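Local coordinates for protein copper induced nitroreductase D (Lactococcus lactis, PDB 4BNB) that binds flavin mononucleotide and probably works as a nitroreductase-family oxidoreductase, here holding the nitroaromatic 4-nitroquinoline 1-oxide, at residues T11-G16 against N148-N153. Residues are numbered along the deposited sequence; the frame is centred on the assembly and turned at random.
Sequences TIYALG and NLQHYN. With FMN (flavin mononucleotide), chain B; YHX (4-nitroquinoline 1-oxide), chain D.
Asn148 meets Ile12 through its side-chain amide: ND2 donates a nearly straight hydrogen bond to Ile12 O (3.0 Å, 167°). The acceptor lies in the plane of the Asn148 amide. With CG between the backbone N and carbonyl carbon (chi1 62°), the amide reaches the Ile12 carbonyl. The second ND2 partner is a water that also binds Tyr13 O. Leu15 CD1 packs 3.6 Å from Asn148 ND2. A second water joins Leu149 N to Thr11 OG1, which itself donates to the FMN phosphate. Gln150 NE2 divides its hydrogens between Asn148 OD1 (2.8 Å) and FMN O2, so one amide positions the next. Tyr13 OH reaches the same O2 at 2.6 Å, and its ring has Gln150 NE2 at the edge. One ring face carries Thr11 CG2; over the opposite face, near its centre, lies C09 of 4-nitroquinoline 1-oxide, 3.6 Å above the ring plane. With an alanine in place of Tyr13, the nitroquinoline would probably lose the ring that covers it and flavin O2 one of its bonds. His151 ND1 donates straight to FMN O4 (2.9 Å). The segments thus line the flavin site between them. Strand 145-150 pairs antiparallel with strand 170-181, as does 15-16, while Phe91 of helix 87-92 touches Asn148 and Gln150.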
ATOM      1  N   THR A  11     -15.345  -0.540   1.592  1.00  9.22           N
ATOM      2  CA  THR A  11     -15.681   0.753   2.156  1.00 10.90           C
ATOM      3  C   THR A  11     -17.085   0.679   2.738  1.00 11.59           C
ATOM      4  O   THR A  11     -18.052   0.414   2.021  1.00 12.97           O
ATOM      5  CB  THR A  11     -15.600   1.857   1.087  1.00 10.68           C
ATOM      6  OG1 THR A  11     -14.226   2.093   0.756  1.00  9.64           O
ATOM      7  CG2 THR A  11     -16.229   3.153   1.581  1.00 10.39           C
ATOM      8  N   ILE A  12     -17.177   0.881   4.048  1.00  9.74           N
ATOM      9  CA  ILE A  12     -18.448   0.875   4.759  1.00 10.64           C
ATOM     10  C   ILE A  12     -18.643   2.235   5.409  1.00  9.48           C
ATOM     11  O   ILE A  12     -17.887   2.613   6.305  1.00 10.85           O
ATOM     12  CB  ILE A  12     -18.466  -0.201   5.863  1.00 12.31           C
ATOM     13  CG1 ILE A  12     -18.177  -1.586   5.271  1.00 11.71           C
ATOM     14  CG2 ILE A  12     -19.796  -0.187   6.606  1.00 11.50           C
ATOM     15  CD1 ILE A  12     -19.244  -2.094   4.320  1.00 14.75           C
ATOM     16  N   TYR A  13     -19.653   2.970   4.954  1.00 10.28           N
ATOM     17  CA  TYR A  13     -19.915   4.306   5.479  1.00 11.06           C
ATOM     18  C   TYR A  13     -20.853   4.273   6.684  1.00 12.16           C
ATOM     19  O   TYR A  13     -20.751   5.113   7.578  1.00 15.26           O
ATOM     20  CB  TYR A  13     -20.488   5.211   4.386  1.00 13.10           C
ATOM     21  CG  TYR A  13     -19.478   5.562   3.316  1.00 12.40           C
ATOM     22  CD1 TYR A  13     -18.325   6.270   3.631  1.00 11.47           C
ATOM     23  CD2 TYR A  13     -19.679   5.192   1.993  1.00 12.32           C
ATOM     24  CE1 TYR A  13     -17.396   6.594   2.660  1.00 13.65           C
ATOM     25  CE2 TYR A  13     -18.754   5.514   1.013  1.00 11.62           C
ATOM     26  CZ  TYR A  13     -17.616   6.215   1.354  1.00 14.81           C
ATOM     27  OH  TYR A  13     -16.693   6.541   0.384  1.00 14.99           O
ATOM     28  N   ALA A  14     -21.762   3.304   6.704  1.00 11.85           N
ATOM     29  CA  ALA A  14     -22.716   3.170   7.798  1.00 11.87           C
ATOM     30  C   ALA A  14     -22.093   2.372   8.936  1.00 13.25           C
ATOM     31  O   ALA A  14     -22.122   1.137   8.935  1.00 13.26           O
ATOM     32  CB  ALA A  14     -23.987   2.497   7.312  1.00 15.58           C
ATOM     33  N   LEU A  15     -21.532   3.087   9.906  1.00 10.50           N
ATOM     34  CA  LEU A  15     -20.799   2.464  11.000  1.00 10.21           C
ATOM     35  C   LEU A  15     -21.405   2.796  12.361  1.00 12.05           C
ATOM     36  O   LEU A  15     -21.958   3.880  12.562  1.00 14.70           O
ATOM     37  CB  LEU A  15     -19.334   2.909  10.970  1.00  9.76           C
ATOM     38  CG  LEU A  15     -18.537   2.481   9.736  1.00 10.88           C
ATOM     39  CD1 LEU A  15     -17.160   3.126   9.741  1.00 12.36           C
ATOM     40  CD2 LEU A  15     -18.420   0.966   9.663  1.00 12.95           C
ATOM     41  N   GLY A  16     -21.293   1.851  13.291  1.00 11.28           N
ATOM     42  CA  GLY A  16     -21.764   2.044  14.651  1.00 11.84           C
ATOM     43  C   GLY A  16     -20.730   1.624  15.680  1.00 13.30           C
ATOM     44  O   GLY A  16     -19.551   1.460  15.361  1.00 10.64           O
ATOM     45  N   ASN A 148     -13.984   3.036   6.567  1.00  9.29           N
ATOM     46  CA  ASN A 148     -13.806   3.842   5.371  1.00 10.98           C
ATOM     47  C   ASN A 148     -12.624   4.774   5.593  1.00  8.37           C
ATOM     48  O   ASN A 148     -12.302   5.104   6.735  1.00 10.29           O
ATOM     49  CB  ASN A 148     -15.089   4.609   5.015  1.00  9.59           C
ATOM     50  CG  ASN A 148     -15.502   5.599   6.092  1.00 10.86           C
ATOM     51  OD1 ASN A 148     -14.985   6.713   6.153  1.00 14.03           O
ATOM     52  ND2 ASN A 148     -16.456   5.206   6.933  1.00  9.76           N
ATOM     53  N   LEU A 149     -11.965   5.164   4.506  1.00  7.65           N
ATOM     54  CA  LEU A 149     -10.738   5.951   4.575  1.00  8.62           C
ATOM     55  C   LEU A 149     -10.997   7.383   4.133  1.00  9.84           C
ATOM     56  O   LEU A 149     -11.508   7.615   3.039  1.00 11.48           O
ATOM     57  CB  LEU A 149      -9.659   5.316   3.689  1.00  8.66           C
ATOM     58  CG  LEU A 149      -8.287   5.995   3.675  1.00 11.38           C
ATOM     59  CD1 LEU A 149      -7.628   5.935   5.047  1.00 11.20           C
ATOM     60  CD2 LEU A 149      -7.385   5.360   2.618  1.00 13.48           C
ATOM     61  N   GLN A 150     -10.637   8.342   4.985  1.00  9.96           N
ATOM     62  CA  GLN A 150     -10.883   9.752   4.704  1.00 10.12           C
ATOM     63  C   GLN A 150      -9.592  10.560   4.657  1.00 10.37           C
ATOM     64  O   GLN A 150      -8.541  10.119   5.140  1.00  9.58           O
ATOM     65  CB  GLN A 150     -11.809  10.354   5.760  1.00 11.62           C
ATOM     66  CG  GLN A 150     -13.189   9.735   5.792  1.00 13.62           C
ATOM     67  CD  GLN A 150     -13.836   9.710   4.424  1.00 12.84           C
ATOM     68  OE1 GLN A 150     -13.745  10.674   3.662  1.00 15.20           O
ATOM     69  NE2 GLN A 150     -14.486   8.600   4.099  1.00 13.03           N
ATOM     70  N   HIS A 151      -9.686  11.761   4.093  1.00 13.90           N
ATOM     71  CA  HIS A 151      -8.527  12.629   3.935  1.00 14.99           C
ATOM     72  C   HIS A 151      -8.847  14.078   4.251  1.00 14.37           C
ATOM     73  O   HIS A 151      -9.044  14.900   3.354  1.00 15.39           O
ATOM     74  CB  HIS A 151      -7.967  12.492   2.524  1.00 11.65           C
ATOM     75  CG  HIS A 151      -7.377  11.143   2.266  1.00  9.94           C
ATOM     76  ND1 HIS A 151      -8.109  10.102   1.740  1.00 12.08           N
ATOM     77  CD2 HIS A 151      -6.144  10.653   2.519  1.00 13.95           C
ATOM     78  CE1 HIS A 151      -7.340   9.028   1.656  1.00 12.73           C
ATOM     79  NE2 HIS A 151      -6.141   9.339   2.122  1.00 14.72           N
ATOM     80  N   TYR A 152      -8.884  14.381   5.544  1.00 12.33           N
ATOM     81  CA  TYR A 152      -9.107  15.741   6.008  1.00 14.31           C
ATOM     82  C   TYR A 152      -7.784  16.405   6.368  1.00 13.60           C
ATOM     83  O   TYR A 152      -7.754  17.525   6.869  1.00 16.42           O
ATOM     84  CB  TYR A 152     -10.082  15.748   7.183  1.00 15.25           C
ATOM     85  CG  TYR A 152     -11.497  15.449   6.746  1.00 14.77           C
ATOM     86  CD1 TYR A 152     -12.278  16.429   6.150  1.00 22.70           C
ATOM     87  CD2 TYR A 152     -12.043  14.184   6.908  1.00 15.15           C
ATOM     88  CE1 TYR A 152     -13.567  16.163   5.737  1.00 25.50           C
ATOM     89  CE2 TYR A 152     -13.334  13.908   6.495  1.00 14.93           C
ATOM     90  CZ  TYR A 152     -14.090  14.901   5.911  1.00 23.19           C
ATOM     91  OH  TYR A 152     -15.375  14.635   5.501  1.00 27.57           O
ATOM     92  N   ASN A 153      -6.693  15.693   6.108  1.00 13.18           N
ATOM     93  CA  ASN A 153      -5.372  16.299   6.044  1.00 12.23           C
ATOM     94  C   ASN A 153      -5.275  17.105   4.756  1.00 14.94           C
ATOM     95  O   ASN A 153      -5.858  16.720   3.742  1.00 17.46           O
ATOM     96  CB  ASN A 153      -4.295  15.214   6.055  1.00 13.58           C
ATOM     97  CG  ASN A 153      -4.540  14.135   5.006  1.00 13.50           C
ATOM     98  OD1 ASN A 153      -5.459  13.330   5.134  1.00 14.62           O
ATOM     99  ND2 ASN A 153      -3.716  14.116   3.967  1.00 14.73           N
TER
HETATM  100  N1  FMN B 504     -13.037   6.901   0.279  1.00  9.58           N
HETATM  101  C2  FMN B 504     -13.670   8.128   0.877  1.00 12.59           C
HETATM  102  O2  FMN B 504     -14.816   8.102   1.178  1.00 12.74           O
HETATM  103  N3  FMN B 504     -12.887   9.316   1.069  1.00 15.69           N
HETATM  104  C4  FMN B 504     -11.559   9.358   0.720  1.00 15.10           C
HETATM  105  O4  FMN B 504     -10.902  10.322   0.952  1.00 14.36           O
HETATM  106  C4A FMN B 504     -10.939   8.163   0.130  1.00 10.06           C
HETATM  107  N5  FMN B 504      -9.720   8.176  -0.221  1.00 10.58           N
HETATM  108  C5A FMN B 504      -9.045   6.891  -0.631  1.00  9.92           C
HETATM  109  C6  FMN B 504      -7.542   6.885  -0.850  1.00 10.89           C
HETATM  110  C7  FMN B 504      -6.922   5.770  -1.195  1.00 11.40           C
HETATM  111  C7M FMN B 504      -5.413   5.786  -1.417  1.00 12.11           C
HETATM  112  C8  FMN B 504      -7.721   4.475  -1.373  1.00 15.43           C
HETATM  113  C8M FMN B 504      -6.980   3.190  -1.722  1.00 15.56           C
HETATM  114  C9  FMN B 504      -9.038   4.475  -1.195  1.00 13.17           C
HETATM  115  C9A FMN B 504      -9.756   5.761  -0.801  1.00 12.24           C
HETATM  116  N10 FMN B 504     -11.186   5.781  -0.611  1.00 10.93           N
HETATM  117  C10 FMN B 504     -11.765   6.926  -0.066  1.00  8.75           C
HETATM  118  C1' FMN B 504     -11.980   4.579  -0.789  1.00  9.78           C
HETATM  119  C2' FMN B 504     -12.071   4.222  -2.273  1.00 10.68           C
HETATM  120  O2' FMN B 504     -12.951   5.093  -2.931  1.00 11.46           O
HETATM  121  C3' FMN B 504     -12.562   2.778  -2.359  1.00  9.69           C
HETATM  122  O3' FMN B 504     -11.561   1.978  -1.789  1.00  8.72           O
HETATM  123  C4' FMN B 504     -12.812   2.343  -3.806  1.00 10.12           C
HETATM  124  O4' FMN B 504     -13.932   3.007  -4.332  1.00 10.40           O
HETATM  125  C5' FMN B 504     -13.054   0.833  -3.843  1.00 10.00           C
HETATM  126  O5' FMN B 504     -14.157   0.502  -3.039  1.00 10.32           O
HETATM  127  P   FMN B 504     -14.001  -0.535  -1.769  1.00  9.65           P
HETATM  128  O1P FMN B 504     -13.374  -1.771  -2.239  1.00 11.31           O
HETATM  129  O2P FMN B 504     -13.051   0.150  -0.626  1.00  9.55           O
HETATM  130  O3P FMN B 504     -15.507  -0.829  -1.181  1.00 11.58           O
HETATM  131  O01 YHX D1204     -22.411   8.742   5.918  0.83 62.04           O
HETATM  132  N02 YHX D1204     -21.344   9.095   5.270  0.83 61.58           N
HETATM  133  O03 YHX D1204     -20.430   9.609   5.890  0.83 46.51           O
HETATM  134  C04 YHX D1204     -21.292   8.857   3.852  0.83 32.76           C
HETATM  135  C05 YHX D1204     -22.369   8.169   3.274  0.83 40.95           C
HETATM  136  C06 YHX D1204     -22.390   7.899   1.905  0.83 32.65           C
HETATM  137  N07 YHX D1204     -21.382   8.294   1.119  0.83 35.40           N
HETATM  138  O08 YHX D1204     -21.417   8.034  -0.150  0.83 40.25           O
HETATM  139  C09 YHX D1204     -20.304   8.974   1.642  0.83 22.55           C
HETATM  140  C10 YHX D1204     -20.216   9.272   2.975  0.83 35.81           C
HETATM  141  C11 YHX D1204     -19.057   9.981   3.435  0.83 33.54           C
HETATM  142  C12 YHX D1204     -18.050  10.356   2.547  0.83 32.77           C
HETATM  143  C13 YHX D1204     -18.154  10.044   1.192  0.83 44.91           C
HETATM  144  C14 YHX D1204     -19.269   9.357   0.734  0.83 34.14           C
HETATM  145  O   HOH W   1     -13.360   4.609   2.067  1.00  9.36           O
HETATM  146  O   HOH W   2     -18.644   6.330   8.823  1.00 14.54           O